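Citrinin polyketide synthase (Monascus purpureus, PDB 5MPT) builds the keto-aldehyde precursor of the mycotoxin citrinin from malonyl-CoA units, the domain here being its C-methyltransferase, with S-adenosyl-L-homocysteine bound. Local coordinates at residues A[353-365]-A[373-385]. Residues are numbered along the deposited sequence; the frame is centred on the assembly and turned at random.
Sequences ILTSVGYGHVDWT and NIQRLIIALASEP
Ala380 CB is a small bump set in the notch where the Tyr359 ring and the forked end of Leu354 meet, 3.5 Å from Tyr359 CD2 and 3.9 Å from Leu354 CD1. Leu354 CD2 in turn lies over one face of that ring, near its rim. Farther along the same face of this antiparallel hairpin Val362 and Ile378 stand side by side, Val362 CG1 4.0 Å from Ile378 CG2, and Ile378 CG1 reaches Trp364 CB. With chi1 at 53°, Trp364 CG sits between the backbone N and the carbonyl carbon, and the indole's CD1 corner meets Arg376 CD at 3.3 Å, indole and guanidinium planes 61° apart. The extended Arg376 chain then carries NH1 to Thr365 O, 2.8 Å away, on a lone pair and in the guanidinium plane. Thr365 OG1 takes Leu377 N, while Thr365 N bonds to Leu377 O. On the other face His361 lies beside Leu381, and Asp363 CB against Ile379 CG2. Helix 347-356, carrying Leu354, lies on the Ala380 face; helix 14-26 packs on His361, Asp363 and Ile379, Lys25 forming a salt bridge with Asp363. In the Rossmann-like methyltransferase sheet 361-364 is outermost, and 375-381 joins it to strand 309-316, where Ile378 lies close to catalytic Glu315.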
ATOM      1  N   ILE A 353      -6.836   3.858 -16.820  1.00 27.01           N
ATOM      2  CA  ILE A 353      -5.695   4.759 -16.928  1.00 25.27           C
ATOM      3  C   ILE A 353      -4.627   4.141 -17.813  1.00 24.33           C
ATOM      4  O   ILE A 353      -4.138   4.768 -18.758  1.00 25.68           O
ATOM      5  CB  ILE A 353      -5.123   5.075 -15.538  1.00 25.52           C
ATOM      6  CG1 ILE A 353      -6.191   5.725 -14.636  1.00 28.01           C
ATOM      7  CG2 ILE A 353      -3.873   5.934 -15.658  1.00 26.05           C
ATOM      8  CD1 ILE A 353      -6.612   7.082 -15.049  1.00 29.94           C
ATOM      9  N   LEU A 354      -4.231   2.909 -17.487  1.00 23.77           N
ATOM     10  CA  LEU A 354      -3.110   2.252 -18.148  1.00 22.71           C
ATOM     11  C   LEU A 354      -3.348   2.134 -19.643  1.00 23.85           C
ATOM     12  O   LEU A 354      -2.459   2.429 -20.447  1.00 23.57           O
ATOM     13  CB  LEU A 354      -2.891   0.883 -17.521  1.00 22.08           C
ATOM     14  CG  LEU A 354      -2.340   0.932 -16.109  1.00 21.29           C
ATOM     15  CD1 LEU A 354      -2.585  -0.389 -15.400  1.00 20.58           C
ATOM     16  CD2 LEU A 354      -0.859   1.237 -16.150  1.00 20.57           C
ATOM     17  N   THR A 355      -4.560   1.753 -20.035  1.00 26.59           N
ATOM     18  CA  THR A 355      -4.875   1.632 -21.451  1.00 28.54           C
ATOM     19  C   THR A 355      -4.798   2.988 -22.142  1.00 29.96           C
ATOM     20  O   THR A 355      -4.297   3.099 -23.269  1.00 30.30           O
ATOM     21  CB  THR A 355      -6.267   1.029 -21.603  1.00 31.96           C
ATOM     22  OG1 THR A 355      -6.270  -0.286 -21.045  1.00 35.74           O
ATOM     23  CG2 THR A 355      -6.679   0.949 -23.051  1.00 32.93           C
ATOM     24  N   SER A 356      -5.287   4.032 -21.477  1.00 32.55           N
ATOM     25  CA  SER A 356      -5.354   5.348 -22.092  1.00 33.61           C
ATOM     26  C   SER A 356      -3.980   5.952 -22.350  1.00 32.12           C
ATOM     27  O   SER A 356      -3.866   6.827 -23.212  1.00 35.87           O
ATOM     28  CB  SER A 356      -6.190   6.282 -21.210  1.00 36.00           C
ATOM     29  OG  SER A 356      -5.520   6.595 -19.999  1.00 37.50           O
ATOM     30  N   VAL A 357      -2.934   5.521 -21.637  1.00 28.66           N
ATOM     31  CA  VAL A 357      -1.599   6.083 -21.822  1.00 27.00           C
ATOM     32  C   VAL A 357      -0.696   5.182 -22.664  1.00 28.40           C
ATOM     33  O   VAL A 357       0.484   5.497 -22.836  1.00 27.97           O
ATOM     34  CB  VAL A 357      -0.937   6.419 -20.478  1.00 26.32           C
ATOM     35  CG1 VAL A 357      -1.866   7.330 -19.670  1.00 25.86           C
ATOM     36  CG2 VAL A 357      -0.563   5.174 -19.680  1.00 24.53           C
ATOM     37  N   GLY A 358      -1.208   4.070 -23.185  1.00 29.53           N
ATOM     38  CA  GLY A 358      -0.456   3.285 -24.156  1.00 30.96           C
ATOM     39  C   GLY A 358      -0.078   1.887 -23.729  1.00 26.91           C
ATOM     40  O   GLY A 358       0.595   1.200 -24.507  1.00 27.15           O
ATOM     41  N   TYR A 359      -0.438   1.395 -22.547  1.00 23.79           N
ATOM     42  CA  TYR A 359      -0.142   0.006 -22.224  1.00 20.60           C
ATOM     43  C   TYR A 359      -1.052  -0.907 -23.038  1.00 26.22           C
ATOM     44  O   TYR A 359      -2.223  -0.597 -23.256  1.00 31.71           O
ATOM     45  CB  TYR A 359      -0.324  -0.234 -20.730  1.00 18.29           C
ATOM     46  CG  TYR A 359       0.681   0.461 -19.815  1.00 17.09           C
ATOM     47  CD1 TYR A 359       0.491   1.778 -19.398  1.00 18.62           C
ATOM     48  CD2 TYR A 359       1.843  -0.189 -19.420  1.00 16.13           C
ATOM     49  CE1 TYR A 359       1.417   2.405 -18.552  1.00 17.94           C
ATOM     50  CE2 TYR A 359       2.756   0.415 -18.588  1.00 15.45           C
ATOM     51  CZ  TYR A 359       2.549   1.717 -18.172  1.00 17.98           C
ATOM     52  OH  TYR A 359       3.465   2.313 -17.345  1.00 19.18           O
ATOM     53  N   GLY A 360      -0.507  -2.029 -23.509  1.00 26.73           N
ATOM     54  CA  GLY A 360      -1.213  -2.843 -24.484  1.00 31.98           C
ATOM     55  C   GLY A 360      -1.970  -4.020 -23.911  1.00 35.91           C
ATOM     56  O   GLY A 360      -2.840  -4.595 -24.573  1.00 42.54           O
ATOM     57  N   HIS A 361      -1.652  -4.389 -22.677  1.00 31.80           N
ATOM     58  CA  HIS A 361      -2.284  -5.540 -22.042  1.00 27.77           C
ATOM     59  C   HIS A 361      -2.280  -5.310 -20.547  1.00 28.64           C
ATOM     60  O   HIS A 361      -1.228  -5.003 -19.984  1.00 27.60           O
ATOM     61  CB  HIS A 361      -1.552  -6.840 -22.344  1.00 28.68           C
ATOM     62  CG  HIS A 361      -2.158  -8.046 -21.686  1.00 31.99           C
ATOM     63  ND1 HIS A 361      -3.249  -8.707 -22.207  1.00 38.85           N
ATOM     64  CD2 HIS A 361      -1.822  -8.714 -20.553  1.00 30.78           C
ATOM     65  CE1 HIS A 361      -3.546  -9.740 -21.439  1.00 39.29           C
ATOM     66  NE2 HIS A 361      -2.692  -9.771 -20.431  1.00 34.10           N
ATOM     67  N   VAL A 362      -3.440  -5.469 -19.914  1.00 28.04           N
ATOM     68  CA  VAL A 362      -3.575  -5.312 -18.471  1.00 24.56           C
ATOM     69  C   VAL A 362      -4.258  -6.544 -17.902  1.00 22.57           C
ATOM     70  O   VAL A 362      -5.281  -6.995 -18.431  1.00 24.05           O
ATOM     71  CB  VAL A 362      -4.378  -4.058 -18.090  1.00 22.74           C
ATOM     72  CG1 VAL A 362      -4.479  -3.941 -16.570  1.00 20.66           C
ATOM     73  CG2 VAL A 362      -3.756  -2.800 -18.755  1.00 23.41           C
ATOM     74  N   ASP A 363      -3.707  -7.066 -16.813  1.00 22.71           N
ATOM     75  CA  ASP A 363      -4.297  -8.195 -16.099  1.00 22.37           C
ATOM     76  C   ASP A 363      -4.067  -7.983 -14.604  1.00 22.80           C
ATOM     77  O   ASP A 363      -3.269  -7.130 -14.190  1.00 20.98           O
ATOM     78  CB  ASP A 363      -3.696  -9.515 -16.600  1.00 22.56           C
ATOM     79  CG  ASP A 363      -4.580 -10.747 -16.298  1.00 23.61           C
ATOM     80  OD1 ASP A 363      -5.638 -10.618 -15.646  1.00 25.92           O
ATOM     81  OD2 ASP A 363      -4.212 -11.859 -16.751  1.00 25.80           O
ATOM     82  N   TRP A 364      -4.780  -8.744 -13.770  1.00 21.19           N
ATOM     83  CA  TRP A 364      -4.517  -8.646 -12.335  1.00 19.57           C
ATOM     84  C   TRP A 364      -4.922  -9.924 -11.629  1.00 20.65           C
ATOM     85  O   TRP A 364      -5.660 -10.746 -12.168  1.00 22.70           O
ATOM     86  CB  TRP A 364      -5.228  -7.464 -11.677  1.00 20.20           C
ATOM     87  CG  TRP A 364      -6.700  -7.400 -11.933  1.00 21.68           C
ATOM     88  CD1 TRP A 364      -7.696  -8.019 -11.227  1.00 22.96           C
ATOM     89  CD2 TRP A 364      -7.340  -6.651 -12.962  1.00 25.04           C
ATOM     90  NE1 TRP A 364      -8.917  -7.713 -11.773  1.00 25.47           N
ATOM     91  CE2 TRP A 364      -8.724  -6.865 -12.836  1.00 25.93           C
ATOM     92  CE3 TRP A 364      -6.873  -5.827 -13.998  1.00 28.87           C
ATOM     93  CZ2 TRP A 364      -9.645  -6.279 -13.699  1.00 28.44           C
ATOM     94  CZ3 TRP A 364      -7.786  -5.256 -14.847  1.00 31.33           C
ATOM     95  CH2 TRP A 364      -9.157  -5.481 -14.690  1.00 31.10           C
ATOM     96  N   THR A 365      -4.380 -10.090 -10.422  1.00 19.04           N
ATOM     97  CA  THR A 365      -4.697 -11.234  -9.584  1.00 17.92           C
ATOM     98  C   THR A 365      -6.133 -11.156  -9.113  1.00 19.72           C
ATOM     99  O   THR A 365      -6.674 -10.064  -8.873  1.00 19.35           O
ATOM    100  CB  THR A 365      -3.769 -11.287  -8.374  1.00 16.23           C
ATOM    101  OG1 THR A 365      -3.808 -10.023  -7.703  1.00 17.29           O
ATOM    102  CG2 THR A 365      -2.340 -11.556  -8.815  1.00 17.67           C
ATOM    103  N   ASN A 373      -9.533  -9.343  -3.040  1.00 25.94           N
ATOM    104  CA  ASN A 373      -9.983  -8.038  -3.504  1.00 25.75           C
ATOM    105  C   ASN A 373      -9.298  -6.889  -2.781  1.00 21.26           C
ATOM    106  O   ASN A 373      -9.409  -5.729  -3.225  1.00 20.02           O
ATOM    107  CB  ASN A 373     -11.503  -7.905  -3.346  1.00 30.30           C
ATOM    108  CG  ASN A 373     -12.259  -8.941  -4.144  1.00 34.88           C
ATOM    109  OD1 ASN A 373     -11.943  -9.202  -5.302  1.00 30.69           O
ATOM    110  ND2 ASN A 373     -13.254  -9.570  -3.512  1.00 42.24           N
ATOM    111  N   ILE A 374      -8.516  -7.173  -1.743  1.00 19.53           N
ATOM    112  CA  ILE A 374      -7.973  -6.076  -0.934  1.00 19.39           C
ATOM    113  C   ILE A 374      -6.765  -5.449  -1.610  1.00 18.32           C
ATOM    114  O   ILE A 374      -6.654  -4.218  -1.687  1.00 19.07           O
ATOM    115  CB  ILE A 374      -7.628  -6.551   0.486  1.00 19.36           C
ATOM    116  CG1 ILE A 374      -8.884  -7.060   1.197  1.00 20.98           C
ATOM    117  CG2 ILE A 374      -6.979  -5.431   1.276  1.00 20.91           C
ATOM    118  CD1 ILE A 374      -8.575  -7.817   2.480  1.00 21.20           C
ATOM    119  N   GLN A 375      -5.811  -6.274  -2.028  1.00 20.01           N
ATOM    120  CA  GLN A 375      -4.713  -5.856  -2.883  1.00 17.47           C
ATOM    121  C   GLN A 375      -4.665  -6.764  -4.085  1.00 17.50           C
ATOM    122  O   GLN A 375      -5.144  -7.897  -4.065  1.00 19.08           O
ATOM    123  CB  GLN A 375      -3.358  -5.910  -2.182  1.00 15.34           C
ATOM    124  CG  GLN A 375      -3.400  -5.293  -0.789  1.00 15.86           C
ATOM    125  CD  GLN A 375      -2.151  -4.548  -0.465  1.00 16.69           C
ATOM    126  OE1 GLN A 375      -1.856  -3.521  -1.087  1.00 18.95           O
ATOM    127  NE2 GLN A 375      -1.388  -5.039   0.477  1.00 16.77           N
ATOM    128  N   ARG A 376      -4.023  -6.255  -5.125  1.00 16.79           N
ATOM    129  CA  ARG A 376      -3.816  -7.003  -6.342  1.00 17.02           C
ATOM    130  C   ARG A 376      -2.429  -6.722  -6.874  1.00 15.96           C
ATOM    131  O   ARG A 376      -1.902  -5.612  -6.733  1.00 19.58           O
ATOM    132  CB  ARG A 376      -4.839  -6.639  -7.403  1.00 17.18           C
ATOM    133  CG  ARG A 376      -6.243  -6.918  -7.007  1.00 17.63           C
ATOM    134  CD  ARG A 376      -7.177  -6.772  -8.170  1.00 19.67           C
ATOM    135  NE  ARG A 376      -8.540  -6.674  -7.702  1.00 20.60           N
ATOM    136  CZ  ARG A 376      -9.354  -7.703  -7.482  1.00 21.15           C
ATOM    137  NH1 ARG A 376      -8.962  -8.966  -7.720  1.00 20.86           N
ATOM    138  NH2 ARG A 376     -10.577  -7.458  -7.005  1.00 23.32           N
ATOM    139  N   LEU A 377      -1.842  -7.732  -7.523  1.00 16.68           N
ATOM    140  CA  LEU A 377      -0.835  -7.465  -8.531  1.00 16.14           C
ATOM    141  C   LEU A 377      -1.552  -7.107  -9.825  1.00 17.64           C
ATOM    142  O   LEU A 377      -2.467  -7.807 -10.266  1.00 20.07           O
ATOM    143  CB  LEU A 377       0.088  -8.653  -8.765  1.00 17.76           C
ATOM    144  CG  LEU A 377       0.947  -9.175  -7.611  1.00 20.19           C
ATOM    145  CD1 LEU A 377       1.678 -10.465  -8.031  1.00 21.76           C
ATOM    146  CD2 LEU A 377       1.895  -8.105  -7.144  1.00 20.96           C
ATOM    147  N   ILE A 378      -1.138  -6.011 -10.423  1.00 17.39           N
ATOM    148  CA  ILE A 378      -1.709  -5.506 -11.664  1.00 17.37           C
ATOM    149  C   ILE A 378      -0.542  -5.401 -12.620  1.00 17.75           C
ATOM    150  O   ILE A 378       0.422  -4.661 -12.371  1.00 18.37           O
ATOM    151  CB  ILE A 378      -2.409  -4.143 -11.494  1.00 17.55           C
ATOM    152  CG1 ILE A 378      -3.477  -4.199 -10.405  1.00 18.42           C
ATOM    153  CG2 ILE A 378      -3.052  -3.693 -12.803  1.00 19.14           C
ATOM    154  CD1 ILE A 378      -4.003  -2.807 -10.010  1.00 21.42           C
ATOM    155  N   ILE A 379      -0.576  -6.207 -13.662  1.00 16.59           N
ATOM    156  CA  ILE A 379       0.480  -6.200 -14.668  1.00 15.81           C
ATOM    157  C   ILE A 379      -0.002  -5.426 -15.880  1.00 18.05           C
ATOM    158  O   ILE A 379      -1.181  -5.512 -16.265  1.00 20.27           O
ATOM    159  CB  ILE A 379       0.912  -7.645 -15.028  1.00 17.93           C
ATOM    160  CG1 ILE A 379       2.183  -7.601 -15.870  1.00 19.87           C
ATOM    161  CG2 ILE A 379      -0.202  -8.416 -15.782  1.00 18.40           C
ATOM    162  CD1 ILE A 379       2.823  -8.992 -16.043  1.00 21.22           C
ATOM    163  N   ALA A 380       0.917  -4.667 -16.490  1.00 17.53           N
ATOM    164  CA  ALA A 380       0.609  -3.811 -17.631  1.00 17.97           C
ATOM    165  C   ALA A 380       1.777  -3.871 -18.612  1.00 18.30           C
ATOM    166  O   ALA A 380       2.898  -3.465 -18.286  1.00 19.27           O
ATOM    167  CB  ALA A 380       0.323  -2.391 -17.171  1.00 18.13           C
ATOM    168  N   LEU A 381       1.520  -4.429 -19.776  1.00 19.25           N
ATOM    169  CA  LEU A 381       2.544  -4.587 -20.794  1.00 20.37           C
ATOM    170  C   LEU A 381       2.677  -3.310 -21.609  1.00 20.27           C
ATOM    171  O   LEU A 381       1.679  -2.673 -21.980  1.00 20.74           O
ATOM    172  CB  LEU A 381       2.206  -5.761 -21.708  1.00 22.60           C
ATOM    173  CG  LEU A 381       2.552  -7.162 -21.198  1.00 24.56           C
ATOM    174  CD1 LEU A 381       1.905  -7.486 -19.902  1.00 27.39           C
ATOM    175  CD2 LEU A 381       2.172  -8.194 -22.266  1.00 23.10           C
ATOM    176  N   ALA A 382       3.925  -2.935 -21.882  1.00 22.17           N
ATOM    177  CA  ALA A 382       4.168  -1.708 -22.646  1.00 22.58           C
ATOM    178  C   ALA A 382       3.568  -1.755 -24.044  1.00 23.59           C
ATOM    179  O   ALA A 382       3.154  -0.707 -24.557  1.00 23.29           O
ATOM    180  CB  ALA A 382       5.658  -1.425 -22.763  1.00 20.53           C
ATOM    181  N   SER A 383       3.572  -2.929 -24.697  1.00 25.16           N
ATOM    182  CA  SER A 383       3.046  -3.133 -26.039  1.00 32.86           C
ATOM    183  C   SER A 383       1.940  -4.188 -26.045  1.00 43.58           C
ATOM    184  O   SER A 383       1.841  -5.025 -25.140  1.00 44.27           O
ATOM    185  CB  SER A 383       4.153  -3.594 -26.994  1.00 34.69           C
ATOM    186  OG  SER A 383       5.317  -2.800 -26.873  1.00 37.99           O
ATOM    187  N   GLU A 384       1.114  -4.172 -27.131  1.00 56.90           N
ATOM    188  CA  GLU A 384      -0.039  -5.068 -27.272  1.00 69.80           C
ATOM    189  C   GLU A 384       0.387  -6.404 -27.886  1.00 75.36           C
ATOM    190  O   GLU A 384       0.993  -6.415 -28.966  1.00 76.15           O
ATOM    191  CB  GLU A 384      -1.112  -4.424 -28.143  1.00 76.57           C
ATOM    192  CG  GLU A 384      -2.347  -5.277 -28.377  1.00 83.30           C
ATOM    193  CD  GLU A 384      -3.311  -4.636 -29.359  1.00 88.98           C
ATOM    194  OE1 GLU A 384      -2.904  -3.675 -30.044  1.00 88.65           O
ATOM    195  OE2 GLU A 384      -4.469  -5.096 -29.451  1.00 93.12           O
ATOM    196  N   PRO A 385       0.083  -7.553 -27.253  1.00 76.76           N
ATOM    197  CA  PRO A 385       0.472  -8.836 -27.860  1.00 74.41           C
ATOM    198  C   PRO A 385      -0.398  -9.218 -29.058  1.00 68.40           C
ATOM    199  O   PRO A 385       0.135  -9.745 -30.039  1.00 64.08           O
ATOM    200  CB  PRO A 385       0.294  -9.836 -26.710  1.00 75.78           C
ATOM    201  CG  PRO A 385      -0.783  -9.236 -25.857  1.00 75.84           C
ATOM    202  CD  PRO A 385      -0.644  -7.737 -25.980  1.00 76.54           C
TER
HETATM  203  O   HOH W   1      -5.369 -10.162  -5.379  1.00 19.91           O